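Local structure of DltD domain-containing protein (Beauveria bassiana, 7D78) at residues K33-I38 with L110-T115; M66-I71 with T82-P87; Q78-Y83 with E314-N319; V139-A144 with K151-V156; I159-Q164 with P272-A277. The protein is a fungal thioesterase, a polyketide cyclase that forms medium-ring lactones and probably uses a serine-based alpha/beta-hydrolase mechanism. One frame throughout, in Å; residues are numbered along the deposited sequence.

Contact 1: K33-I38 with L110-T115; sequences KTIDGI and LADIVT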
# COMPACT_ATOMS: atom_id res chain seq x y z
N LYS A 33 10.12 -18.41 -5.29
CA LYS A 33 9.31 -18.43 -4.08
C LYS A 33 9.31 -17.06 -3.43
O LYS A 33 10.32 -16.35 -3.45
CB LYS A 33 9.85 -19.46 -3.08
CG LYS A 33 9.59 -20.92 -3.44
CD LYS A 33 9.54 -21.80 -2.20
CE LYS A 33 8.59 -21.22 -1.16
NZ LYS A 33 8.35 -22.13 -0.00
N THR A 34 8.18 -16.69 -2.84
CA THR A 34 8.05 -15.44 -2.11
C THR A 34 8.15 -15.71 -0.62
O THR A 34 8.07 -16.85 -0.17
CB THR A 34 6.70 -14.78 -2.43
OG1 THR A 34 5.66 -15.64 -1.97
CG2 THR A 34 6.56 -14.54 -3.93
N ILE A 35 8.31 -14.64 0.17
CA ILE A 35 8.46 -14.86 1.61
C ILE A 35 7.20 -15.44 2.25
O ILE A 35 7.30 -16.11 3.28
CB ILE A 35 8.90 -13.58 2.34
CG1 ILE A 35 7.84 -12.48 2.22
CG2 ILE A 35 10.26 -13.10 1.81
CD1 ILE A 35 8.15 -11.28 3.08
N ASP A 36 6.02 -15.26 1.65
CA ASP A 36 4.83 -15.90 2.20
C ASP A 36 4.55 -17.28 1.59
O ASP A 36 3.52 -17.89 1.89
CB ASP A 36 3.60 -14.97 2.07
CG ASP A 36 3.08 -14.83 0.64
OD1 ASP A 36 3.73 -15.29 -0.32
OD2 ASP A 36 1.99 -14.25 0.47
N GLY A 37 5.45 -17.79 0.75
CA GLY A 37 5.33 -19.16 0.27
C GLY A 37 4.61 -19.34 -1.06
O GLY A 37 4.41 -20.49 -1.48
N ILE A 38 4.22 -18.28 -1.72
CA ILE A 38 3.59 -18.33 -3.04
C ILE A 38 4.67 -18.60 -4.08
O ILE A 38 5.83 -18.19 -3.91
CB ILE A 38 2.83 -17.00 -3.28
CG1 ILE A 38 1.35 -17.15 -2.96
CG2 ILE A 38 3.01 -16.45 -4.69
CD1 ILE A 38 1.10 -17.65 -1.56
N LEU A 110 8.84 -8.73 -6.52
CA LEU A 110 9.99 -8.54 -7.40
C LEU A 110 11.31 -8.63 -6.64
O LEU A 110 12.31 -9.09 -7.20
CB LEU A 110 9.89 -7.20 -8.13
CG LEU A 110 9.24 -7.28 -9.52
CD1 LEU A 110 8.87 -5.91 -10.02
CD2 LEU A 110 10.17 -7.98 -10.52
N ALA A 111 11.35 -8.18 -5.37
CA ALA A 111 12.55 -8.41 -4.56
C ALA A 111 12.85 -9.90 -4.46
O ALA A 111 14.01 -10.32 -4.57
CB ALA A 111 12.38 -7.82 -3.16
N ASP A 112 11.81 -10.72 -4.26
CA ASP A 112 12.02 -12.16 -4.12
C ASP A 112 12.36 -12.80 -5.46
O ASP A 112 13.18 -13.72 -5.51
CB ASP A 112 10.78 -12.80 -3.49
CG ASP A 112 10.52 -12.27 -2.09
OD1 ASP A 112 11.47 -11.73 -1.48
OD2 ASP A 112 9.37 -12.40 -1.59
N ILE A 113 11.76 -12.31 -6.54
CA ILE A 113 12.16 -12.76 -7.88
C ILE A 113 13.63 -12.43 -8.13
O ILE A 113 14.41 -13.27 -8.60
CB ILE A 113 11.24 -12.14 -8.94
CG1 ILE A 113 9.82 -12.69 -8.76
CG2 ILE A 113 11.79 -12.41 -10.36
CD1 ILE A 113 8.76 -11.82 -9.41
N VAL A 114 14.05 -11.20 -7.80
CA VAL A 114 15.45 -10.83 -7.98
C VAL A 114 16.36 -11.78 -7.21
O VAL A 114 17.40 -12.21 -7.70
CB VAL A 114 15.69 -9.36 -7.58
CG1 VAL A 114 17.18 -9.05 -7.51
CG2 VAL A 114 15.02 -8.42 -8.58
N THR A 115 15.96 -12.14 -5.99
CA THR A 115 16.76 -13.07 -5.19
C THR A 115 16.95 -14.40 -5.91
O THR A 115 18.07 -14.92 -5.99
CB THR A 115 16.11 -13.29 -3.82
OG1 THR A 115 16.14 -12.08 -3.07
CG2 THR A 115 16.86 -14.39 -3.02
O HOH W 1 12.96 -16.29 -4.28
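D112 on helix 103-118 takes a hydrogen bond from the backbone of I35, in the beta hairpin that joins strands 28-33 and 39-45 at the edge of the alpha/beta-hydrolase sheet. A type I turn runs from T34 to G37 at the hairpin tip, and the helix side meets its first half. I35 N donates a hydrogen bond to D112 OD2 at 3.0 Å, with a bent N-H...O angle of 144°. The donor stands above the carboxylate plane, 51° out of it. The other oxygen, D112 OD1, makes a salt bridge to R179 of the second subunit. The carboxylate therefore ties the turn to the dimer partner, and R179 of the second subunit probably steadies the negative charge of D112. A water gives hydrogen bonds to K33 O and D112 O, at 2.8 and 2.9 Å.

Van der Waals contacts fill in around the carboxylate. The I35 side chain crosses that of D112 at about a right angle, and I35 CG2 lies 3.6 Å from D112 OD2. D112 CB packs at 3.6 Å from K33 O.

Within the turn, D36 OD2 forms a salt bridge with R88. T34 OG1 sits between its own backbone N and carbonyl carbon (chi1 63°). There it gives a hydrogen bond to D36 OD1 at 2.6 Å, nearly along the C-O axis of that oxygen.

Contact 2: M66-I71 with T82-P87; sequences MLLPDI and TYIYDP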
# COMPACT_ATOMS: atom_id res chain seq x y z
N MET A 66 1.90 -12.68 -23.64
CA MET A 66 1.43 -11.58 -24.48
C MET A 66 2.61 -10.67 -24.81
O MET A 66 3.15 -10.02 -23.91
CB MET A 66 0.32 -10.81 -23.79
CG MET A 66 -0.90 -11.66 -23.46
SD MET A 66 -2.00 -10.88 -22.26
CE MET A 66 -2.37 -9.36 -23.05
N LEU A 67 3.01 -10.64 -26.09
CA LEU A 67 3.96 -9.67 -26.66
C LEU A 67 5.40 -9.85 -26.18
O LEU A 67 6.33 -9.82 -26.99
CB LEU A 67 3.51 -8.23 -26.39
CG LEU A 67 2.06 -7.89 -26.78
CD1 LEU A 67 1.42 -6.91 -25.81
CD2 LEU A 67 1.93 -7.39 -28.22
N LEU A 68 5.59 -10.06 -24.88
CA LEU A 68 6.94 -10.07 -24.32
C LEU A 68 7.86 -11.18 -24.84
O LEU A 68 9.08 -10.94 -24.87
CB LEU A 68 6.85 -10.11 -22.79
CG LEU A 68 5.98 -9.00 -22.19
CD1 LEU A 68 6.16 -8.92 -20.67
CD2 LEU A 68 6.29 -7.65 -22.83
N PRO A 69 7.39 -12.38 -25.21
CA PRO A 69 8.36 -13.38 -25.68
C PRO A 69 9.20 -12.90 -26.85
O PRO A 69 10.40 -13.20 -26.90
CB PRO A 69 7.46 -14.56 -26.07
CG PRO A 69 6.31 -14.45 -25.11
CD PRO A 69 6.05 -12.98 -25.02
N ASP A 70 8.61 -12.13 -27.77
CA ASP A 70 9.38 -11.58 -28.88
C ASP A 70 10.52 -10.70 -28.38
O ASP A 70 11.64 -10.78 -28.90
CB ASP A 70 8.47 -10.80 -29.81
CG ASP A 70 7.48 -11.68 -30.54
OD1 ASP A 70 7.79 -12.88 -30.75
OD2 ASP A 70 6.40 -11.18 -30.90
N ILE A 71 10.25 -9.86 -27.39
CA ILE A 71 11.29 -8.99 -26.82
C ILE A 71 12.35 -9.83 -26.11
O ILE A 71 13.55 -9.56 -26.23
CB ILE A 71 10.66 -7.95 -25.88
CG1 ILE A 71 9.47 -7.26 -26.55
CG2 ILE A 71 11.69 -6.92 -25.42
CD1 ILE A 71 9.86 -6.13 -27.47
N THR A 82 16.87 -13.42 -19.73
CA THR A 82 15.60 -12.71 -19.63
C THR A 82 14.57 -13.59 -18.94
O THR A 82 14.40 -14.76 -19.30
CB THR A 82 15.09 -12.28 -21.02
OG1 THR A 82 16.10 -11.51 -21.68
CG2 THR A 82 13.86 -11.41 -20.86
N TYR A 83 13.90 -13.03 -17.94
CA TYR A 83 12.83 -13.71 -17.20
C TYR A 83 11.54 -12.94 -17.41
O TYR A 83 11.44 -11.78 -17.00
CB TYR A 83 13.17 -13.79 -15.71
CG TYR A 83 12.21 -14.61 -14.85
CD1 TYR A 83 11.91 -15.92 -15.17
CD2 TYR A 83 11.65 -14.07 -13.68
CE1 TYR A 83 11.07 -16.69 -14.38
CE2 TYR A 83 10.81 -14.84 -12.87
CZ TYR A 83 10.51 -16.15 -13.24
OH TYR A 83 9.68 -16.94 -12.46
N ILE A 84 10.57 -13.55 -18.08
CA ILE A 84 9.19 -13.05 -18.12
C ILE A 84 8.37 -13.92 -17.19
O ILE A 84 8.47 -15.16 -17.23
CB ILE A 84 8.61 -13.07 -19.54
CG1 ILE A 84 9.68 -12.86 -20.61
CG2 ILE A 84 7.51 -12.03 -19.69
CD1 ILE A 84 9.11 -13.04 -22.00
N TYR A 85 7.54 -13.30 -16.36
CA TYR A 85 6.80 -14.06 -15.36
C TYR A 85 5.36 -13.56 -15.27
O TYR A 85 5.05 -12.42 -15.63
CB TYR A 85 7.48 -13.99 -13.97
CG TYR A 85 7.38 -12.61 -13.33
CD1 TYR A 85 8.29 -11.61 -13.66
CD2 TYR A 85 6.35 -12.30 -12.44
CE1 TYR A 85 8.18 -10.33 -13.11
CE2 TYR A 85 6.23 -11.03 -11.89
CZ TYR A 85 7.14 -10.05 -12.23
OH TYR A 85 7.02 -8.81 -11.67
N ASP A 86 4.49 -14.45 -14.80
CA ASP A 86 3.12 -14.09 -14.44
C ASP A 86 3.11 -13.56 -13.02
O ASP A 86 3.49 -14.29 -12.10
CB ASP A 86 2.18 -15.29 -14.55
CG ASP A 86 1.92 -15.70 -16.01
OD1 ASP A 86 1.96 -14.82 -16.89
OD2 ASP A 86 1.62 -16.89 -16.25
N PRO A 87 2.69 -12.32 -12.78
CA PRO A 87 2.66 -11.82 -11.40
C PRO A 87 1.68 -12.60 -10.54
O PRO A 87 0.87 -13.40 -11.01
CB PRO A 87 2.22 -10.35 -11.56
CG PRO A 87 2.54 -10.00 -13.01
CD PRO A 87 2.27 -11.29 -13.75
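L68 and I84 meet where the start of helix 68-77 lies over strand 81-86. Their CA atoms are 7.2 Å apart, the nearest pair between the two segments. No hydrogen bond crosses here. The chain comes out of the loop at M66 and L67 and then enters helix 68-77.

The contact is apolar and small. L68 and I84 face each other, and the two side chains cross obliquely. I84 was modelled in two conformers, and the distances that follow belong to one of them. L68 CD1 touches I84 CG2 at 3.5 Å, and L68 CB lies 3.7 Å from the same methyl. The other branch of the isoleucine ends in I84 CD1. In this conformer that methyl sits 3.6 Å from L68 O, against the backbone of the helix start. It also comes within 3.7 Å of P69 N, so it lies beside the L68-P69 peptide link.

The segments belong to the beta-alpha-beta unit of strand 51-57, helix 68-77 and strand 81-86. L68 also packs on M56 of strand 51-57, while P69 rests on R43 and Y45 of strand 39-45. The other face of strand 81-86 is covered by helix 103-118, which receives Y83 and Y85.

Contact 3: Q78-Y83 with E314-N319; sequences QGFNTY and EFIREN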
# COMPACT_ATOMS: atom_id res chain seq x y z
N GLN A 78 21.08 -11.06 -27.71
CA GLN A 78 22.09 -10.04 -27.47
C GLN A 78 22.84 -10.26 -26.16
O GLN A 78 23.58 -9.37 -25.72
CB GLN A 78 21.45 -8.65 -27.51
CG GLN A 78 20.93 -8.30 -28.91
CD GLN A 78 20.44 -6.87 -29.03
OE1 GLN A 78 20.89 -5.99 -28.31
NE2 GLN A 78 19.52 -6.64 -29.96
N GLY A 79 22.68 -11.42 -25.54
CA GLY A 79 23.48 -11.77 -24.38
C GLY A 79 22.85 -11.51 -23.03
O GLY A 79 23.57 -11.54 -22.02
N PHE A 80 21.54 -11.27 -22.96
CA PHE A 80 20.85 -10.99 -21.71
C PHE A 80 19.97 -12.17 -21.32
O PHE A 80 19.03 -12.50 -22.04
CB PHE A 80 19.99 -9.73 -21.82
CG PHE A 80 20.77 -8.47 -22.07
CD1 PHE A 80 21.29 -7.75 -21.00
CD2 PHE A 80 20.96 -8.00 -23.36
CE1 PHE A 80 22.02 -6.58 -21.23
CE2 PHE A 80 21.68 -6.83 -23.59
CZ PHE A 80 22.21 -6.12 -22.52
N ASN A 81 20.29 -12.82 -20.19
CA ASN A 81 19.28 -13.66 -19.53
C ASN A 81 18.02 -12.84 -19.39
O ASN A 81 18.07 -11.68 -18.97
CB ASN A 81 19.73 -14.12 -18.14
CG ASN A 81 20.97 -14.99 -18.15
OD1 ASN A 81 20.92 -16.18 -18.49
ND2 ASN A 81 22.07 -14.42 -17.70
N THR A 82 16.87 -13.42 -19.73
CA THR A 82 15.60 -12.71 -19.63
C THR A 82 14.57 -13.59 -18.94
O THR A 82 14.40 -14.76 -19.30
CB THR A 82 15.09 -12.28 -21.02
OG1 THR A 82 16.10 -11.51 -21.68
CG2 THR A 82 13.86 -11.41 -20.86
N TYR A 83 13.90 -13.03 -17.94
CA TYR A 83 12.83 -13.71 -17.20
C TYR A 83 11.54 -12.94 -17.41
O TYR A 83 11.44 -11.78 -17.00
CB TYR A 83 13.17 -13.79 -15.71
CG TYR A 83 12.21 -14.61 -14.85
CD1 TYR A 83 11.91 -15.92 -15.17
CD2 TYR A 83 11.65 -14.07 -13.68
CE1 TYR A 83 11.07 -16.69 -14.38
CE2 TYR A 83 10.81 -14.84 -12.87
CZ TYR A 83 10.51 -16.15 -13.24
OH TYR A 83 9.68 -16.94 -12.46
N GLU A 314 21.08 -1.08 -25.58
CA GLU A 314 22.19 -0.13 -25.54
C GLU A 314 22.22 0.59 -24.20
O GLU A 314 23.28 0.70 -23.57
CB GLU A 314 22.09 0.86 -26.70
CG GLU A 314 23.22 1.88 -26.75
CD GLU A 314 22.87 3.13 -27.56
OE1 GLU A 314 23.78 3.95 -27.82
OE2 GLU A 314 21.69 3.29 -27.95
N PHE A 315 21.06 1.07 -23.73
CA PHE A 315 21.00 1.76 -22.44
C PHE A 315 21.42 0.84 -21.31
O PHE A 315 22.17 1.24 -20.41
CB PHE A 315 19.59 2.31 -22.20
CG PHE A 315 19.42 3.01 -20.88
CD1 PHE A 315 19.71 4.36 -20.76
CD2 PHE A 315 18.97 2.32 -19.76
CE1 PHE A 315 19.56 5.02 -19.55
CE2 PHE A 315 18.82 2.97 -18.53
CZ PHE A 315 19.11 4.32 -18.43
N ILE A 316 20.96 -0.41 -21.33
CA ILE A 316 21.34 -1.35 -20.28
C ILE A 316 22.84 -1.64 -20.34
O ILE A 316 23.54 -1.63 -19.32
CB ILE A 316 20.50 -2.64 -20.39
CG1 ILE A 316 19.02 -2.30 -20.23
CG2 ILE A 316 20.93 -3.66 -19.36
CD1 ILE A 316 18.07 -3.45 -20.53
N ARG A 317 23.36 -1.89 -21.55
CA ARG A 317 24.79 -2.16 -21.70
C ARG A 317 25.63 -1.02 -21.16
O ARG A 317 26.65 -1.24 -20.49
CB ARG A 317 25.11 -2.41 -23.18
CG ARG A 317 25.83 -3.72 -23.45
CD ARG A 317 26.24 -3.85 -24.92
NE ARG A 317 25.09 -3.98 -25.80
CZ ARG A 317 24.47 -5.12 -26.07
NH1 ARG A 317 24.89 -6.25 -25.51
NH2 ARG A 317 23.43 -5.14 -26.89
N GLU A 318 25.22 0.22 -21.42
CA GLU A 318 26.03 1.36 -21.00
C GLU A 318 26.03 1.51 -19.49
O GLU A 318 27.06 1.83 -18.89
CB GLU A 318 25.52 2.64 -21.67
CG GLU A 318 25.94 2.78 -23.12
CD GLU A 318 25.54 4.12 -23.71
OE1 GLU A 318 25.12 4.15 -24.89
OE2 GLU A 318 25.65 5.14 -23.00
N ASN A 319 24.89 1.27 -18.84
CA ASN A 319 24.72 1.60 -17.43
C ASN A 319 24.86 0.42 -16.48
O ASN A 319 25.08 0.63 -15.29
CB ASN A 319 23.36 2.26 -17.22
CG ASN A 319 23.27 3.59 -17.92
OD1 ASN A 319 23.89 4.55 -17.47
ND2 ASN A 319 22.52 3.65 -19.02
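R317 lays its guanidinium obliquely beside the F80 ring, the two planes 49° apart. F80 CZ lies over one guanidinium face, 4.0 Å above the plane and displaced toward the rim. The closest approach of the pair is 3.8 Å, from F80 CE2 to R317 NH1. The arginine chain bends at chi3 (-67°), which turns the flat group back toward the loop. There Q78 meets its edge. Q78 O lies in the guanidinium plane and accepts a weak hydrogen bond from R317 NH1 at 3.4 Å. The Q78 side chain crosses the arginine at about a right angle, with amide and guanidinium planes 21° apart. Its amide bonds to helix 305-319: Q78 OE1 to T313 OG1 and Q78 NE2 to D310 OD1.

A Schellman motif with G79 as its C-prime residue ends helix 68-77, and the chain passes through Q78-F80 into strand 81-86 of the alpha/beta-hydrolase sheet, next to the C-terminal helix 305-319.

On the buried side, I316 CG2 touches F80 CE1 at 3.6 Å, approaching the ring obliquely. F80 and I316 both pack on I54 of strand 51-57. F80 also touches F75 of helix 68-77.

Contact 4: V139-A144 with K151-V156; sequences VSACAA and KALVMV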
# COMPACT_ATOMS: atom_id res chain seq x y z
N VAL A 139 5.13 -0.69 -11.54
CA VAL A 139 5.45 -1.65 -10.49
C VAL A 139 6.96 -1.83 -10.38
O VAL A 139 7.53 -1.87 -9.28
CB VAL A 139 4.75 -3.00 -10.78
CG1 VAL A 139 5.37 -4.12 -9.92
CG2 VAL A 139 3.25 -2.90 -10.54
N SER A 140 7.64 -1.93 -11.53
CA SER A 140 9.08 -2.15 -11.52
C SER A 140 9.81 -0.97 -10.88
O SER A 140 10.81 -1.16 -10.19
CB SER A 140 9.60 -2.37 -12.95
OG SER A 140 9.02 -3.51 -13.56
N ALA A 141 9.32 0.25 -11.11
CA ALA A 141 9.95 1.41 -10.49
C ALA A 141 9.86 1.34 -8.97
O ALA A 141 10.82 1.69 -8.27
CB ALA A 141 9.29 2.69 -10.99
N CYS A 142 8.71 0.91 -8.44
CA CYS A 142 8.56 0.80 -6.99
C CYS A 142 9.53 -0.23 -6.42
O CYS A 142 10.13 -0.00 -5.36
CB CYS A 142 7.12 0.43 -6.62
SG CYS A 142 5.89 1.63 -7.18
N ALA A 143 9.71 -1.36 -7.11
CA ALA A 143 10.69 -2.34 -6.68
C ALA A 143 12.10 -1.76 -6.72
O ALA A 143 12.89 -1.96 -5.80
CB ALA A 143 10.61 -3.61 -7.53
N ALA A 144 12.41 -1.01 -7.79
CA ALA A 144 13.74 -0.42 -7.91
C ALA A 144 14.02 0.57 -6.79
O ALA A 144 15.16 0.68 -6.34
CB ALA A 144 13.89 0.28 -9.27
N LYS A 151 20.07 -2.46 -11.04
CA LYS A 151 21.08 -1.55 -11.57
C LYS A 151 20.58 -0.67 -12.70
O LYS A 151 21.28 0.26 -13.11
CB LYS A 151 22.30 -2.36 -12.05
CG LYS A 151 22.89 -3.26 -10.98
CD LYS A 151 23.37 -2.45 -9.77
CE LYS A 151 23.93 -3.36 -8.67
NZ LYS A 151 25.16 -4.10 -9.10
N ALA A 152 19.40 -0.96 -13.24
CA ALA A 152 18.78 -0.12 -14.25
C ALA A 152 17.29 -0.42 -14.27
O ALA A 152 16.86 -1.51 -13.90
CB ALA A 152 19.38 -0.34 -15.64
N LEU A 153 16.53 0.56 -14.74
CA LEU A 153 15.07 0.50 -14.78
C LEU A 153 14.62 0.92 -16.16
O LEU A 153 14.95 2.02 -16.62
CB LEU A 153 14.47 1.41 -13.71
CG LEU A 153 12.97 1.68 -13.77
CD1 LEU A 153 12.20 0.39 -13.47
CD2 LEU A 153 12.63 2.77 -12.76
N VAL A 154 13.87 0.06 -16.84
CA VAL A 154 13.28 0.39 -18.13
C VAL A 154 11.77 0.36 -17.97
O VAL A 154 11.20 -0.68 -17.63
CB VAL A 154 13.72 -0.60 -19.22
CG1 VAL A 154 12.96 -0.32 -20.51
CG2 VAL A 154 15.22 -0.49 -19.44
N MET A 155 11.14 1.51 -18.19
CA MET A 155 9.69 1.63 -18.12
C MET A 155 9.15 1.91 -19.51
O MET A 155 9.52 2.92 -20.14
CB MET A 155 9.27 2.74 -17.16
CG MET A 155 9.57 2.46 -15.70
SD MET A 155 8.89 3.76 -14.65
CE MET A 155 10.01 5.10 -15.00
N VAL A 156 8.28 1.04 -19.99
CA VAL A 156 7.59 1.24 -21.25
C VAL A 156 6.15 1.64 -20.94
O VAL A 156 5.44 0.92 -20.23
CB VAL A 156 7.65 -0.02 -22.12
CG1 VAL A 156 6.89 0.19 -23.44
CG2 VAL A 156 9.10 -0.39 -22.37
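L153 holds CG anti to its backbone N (chi1 169°), and this brings both of its methyls under the helix residues S140 and A141. The two segments form the helix-to-strand half of a beta-alpha-beta unit: strand 127-133, helix 135-146 and strand 150-156. The short axes run nearly antiparallel, at 162°, and pass 8.5 Å apart.

The small residues S140, A141 and A144 let the helix lie close on the strand. L153 splits its methyls between them. Replacing the leucine with an alanine would probably leave a gap below the helix and deprive S140 and A141 of the methyls packed against them. S140 OG bonds back to G136 O on the same helix. G136 belongs to a probable nucleophile elbow, so S140 touches the residues of that turn. Along the strand, M155 was modelled in two conformers; in one of them its sulfur also meets A141. M155 packs on V259 and M261 of strand 259-264 as well. L153 CD1 sits under the helix backbone, 3.7 Å from A141 N, and also meets S140 CB. The other methyl, L153 CD2, has A144 CB at 4.5 Å and touches A141 CB more closely, at 3.8 Å.

Contact 5: I159-Q164 with P272-A277; sequences ILSFYQ and PEEQKA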
# COMPACT_ATOMS: atom_id res chain seq x y z
N ILE A 159 1.88 3.55 -16.50
CA ILE A 159 0.61 4.13 -16.10
C ILE A 159 0.76 4.65 -14.67
O ILE A 159 1.16 3.90 -13.77
CB ILE A 159 -0.54 3.13 -16.17
CG1 ILE A 159 -0.86 2.73 -17.62
CG2 ILE A 159 -1.80 3.78 -15.64
CD1 ILE A 159 -1.96 1.65 -17.71
N LEU A 160 0.42 5.93 -14.45
CA LEU A 160 0.71 6.58 -13.19
C LEU A 160 -0.50 7.12 -12.44
O LEU A 160 -0.34 7.65 -11.34
CB LEU A 160 1.71 7.73 -13.42
CG LEU A 160 3.03 7.29 -14.04
CD1 LEU A 160 3.76 8.50 -14.62
CD2 LEU A 160 3.89 6.60 -12.99
N SER A 161 -1.70 6.99 -13.00
CA SER A 161 -2.93 7.37 -12.31
C SER A 161 -4.04 6.43 -12.77
O SER A 161 -3.92 5.78 -13.81
CB SER A 161 -3.30 8.83 -12.58
OG SER A 161 -3.51 9.04 -13.97
N PHE A 162 -5.12 6.37 -11.98
CA PHE A 162 -6.12 5.32 -12.19
C PHE A 162 -7.56 5.79 -12.02
O PHE A 162 -8.44 5.34 -12.76
CB PHE A 162 -5.81 4.15 -11.25
CG PHE A 162 -4.44 3.59 -11.47
CD1 PHE A 162 -4.20 2.69 -12.50
CD2 PHE A 162 -3.37 4.05 -10.71
CE1 PHE A 162 -2.93 2.21 -12.75
CE2 PHE A 162 -2.09 3.58 -10.94
CZ PHE A 162 -1.87 2.65 -11.96
N TYR A 163 -7.81 6.66 -11.05
CA TYR A 163 -9.17 7.10 -10.74
C TYR A 163 -9.51 8.38 -11.50
O TYR A 163 -8.72 9.32 -11.53
CB TYR A 163 -9.31 7.35 -9.24
CG TYR A 163 -9.66 6.12 -8.44
CD1 TYR A 163 -8.68 5.20 -8.07
CD2 TYR A 163 -10.97 5.89 -8.03
CE1 TYR A 163 -9.01 4.06 -7.33
CE2 TYR A 163 -11.31 4.78 -7.29
CZ TYR A 163 -10.32 3.86 -6.94
OH TYR A 163 -10.68 2.76 -6.21
N GLN A 164 -10.70 8.41 -12.10
CA GLN A 164 -11.33 9.66 -12.49
C GLN A 164 -12.11 10.17 -11.29
O GLN A 164 -12.89 9.42 -10.69
CB GLN A 164 -12.27 9.45 -13.69
CG GLN A 164 -11.53 9.10 -14.99
CD GLN A 164 -12.46 8.70 -16.12
OE1 GLN A 164 -13.66 8.98 -16.08
NE2 GLN A 164 -11.93 8.03 -17.13
N PRO A 272 0.61 10.78 -22.20
CA PRO A 272 2.05 11.05 -22.37
C PRO A 272 2.58 12.18 -21.50
O PRO A 272 3.71 12.07 -21.01
CB PRO A 272 2.17 11.37 -23.87
CG PRO A 272 1.07 10.58 -24.50
CD PRO A 272 -0.07 10.61 -23.50
N GLU A 273 1.81 13.24 -21.27
CA GLU A 273 2.34 14.32 -20.43
C GLU A 273 2.47 13.88 -18.98
O GLU A 273 3.31 14.43 -18.25
CB GLU A 273 1.48 15.57 -20.54
CG GLU A 273 2.25 16.88 -20.32
CD GLU A 273 3.11 17.30 -21.52
OE1 GLU A 273 2.85 16.82 -22.65
OE2 GLU A 273 4.04 18.12 -21.33
N GLU A 274 1.66 12.92 -18.53
CA GLU A 274 1.84 12.36 -17.20
C GLU A 274 3.13 11.56 -17.11
O GLU A 274 3.86 11.63 -16.11
CB GLU A 274 0.65 11.47 -16.83
CG GLU A 274 0.40 11.35 -15.34
CD GLU A 274 -0.95 10.71 -15.01
OE1 GLU A 274 -1.41 9.86 -15.79
OE2 GLU A 274 -1.54 11.06 -13.97
N GLN A 275 3.43 10.78 -18.16
CA GLN A 275 4.68 10.04 -18.21
C GLN A 275 5.87 11.00 -18.24
O GLN A 275 6.83 10.83 -17.49
CB GLN A 275 4.70 9.12 -19.43
CG GLN A 275 3.48 8.19 -19.54
CD GLN A 275 3.55 7.27 -20.74
OE1 GLN A 275 4.63 6.81 -21.12
NE2 GLN A 275 2.40 6.99 -21.35
N LYS A 276 5.79 12.04 -19.08
CA LYS A 276 6.87 13.01 -19.17
C LYS A 276 7.08 13.75 -17.85
O LYS A 276 8.22 14.03 -17.45
CB LYS A 276 6.57 14.01 -20.29
CG LYS A 276 6.76 13.44 -21.68
CD LYS A 276 5.98 14.25 -22.72
CE LYS A 276 6.35 13.81 -24.13
NZ LYS A 276 5.43 14.37 -25.17
N ALA A 277 5.99 14.10 -17.17
CA ALA A 277 6.12 14.82 -15.90
C ALA A 277 6.90 14.00 -14.89
O ALA A 277 7.76 14.54 -14.18
CB ALA A 277 4.73 15.17 -15.36
O HOH W 2 -0.48 7.46 -16.40
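L160 lays its CD1 methyl over the backbone of helix 272-281, 3.5 Å from E274 O. The same methyl is 4.0 Å from Q275 CA. In this alpha/beta-hydrolase fold the contact joins the loop after strand 150-156 to the first turns of the helix after strand 259-264. The E274 chain is extended beyond CG, with CG anti to the backbone N (chi1 -154°), and puts its carboxylate against S161. S161 OG donates to the syn lone pair of E274 OE2 at 2.8 Å, and E274 OE2 also forms a salt bridge with K248. A leucine in place of the glutamate would probably leave K248 without its charged mate and the S161 hydroxyl without this acceptor. S161 N is buried here and has no partner in the model. Next to E274 in the helix, Q275 OE1 bonds to T263 OG1 and Q275 NE2 to D267 OD2, the acid of a probable Ser-His-Asp triad. A water accepts from L160 N and donates to E274 OE1, each at 2.6 Å.

Overall arrangement
Contacts 1 to 4 bind helices to the central sheet, its edge hairpin or the loop leading into it. Contact 5 lies farthest from contact 1, centres about 29 Å apart, on the opposite side of the chain's centre. Contacts 2 and 3 share T82 and Y83 on strand 81-86. From contact 1, I113 packs on Y83, shared by contacts 2 and 3, and on Y85 of contact 2; L110 CB meets A143 CB of contact 4 at 3.7 Å. Contact 3 reaches contact 4 through I316 and V154. Contacts 4 and 5, centres about 16 Å apart, both adjoin the probable catalytic site of S134, H296 and D267: S140 touches the elbow, and I159 packs on S134 and H296.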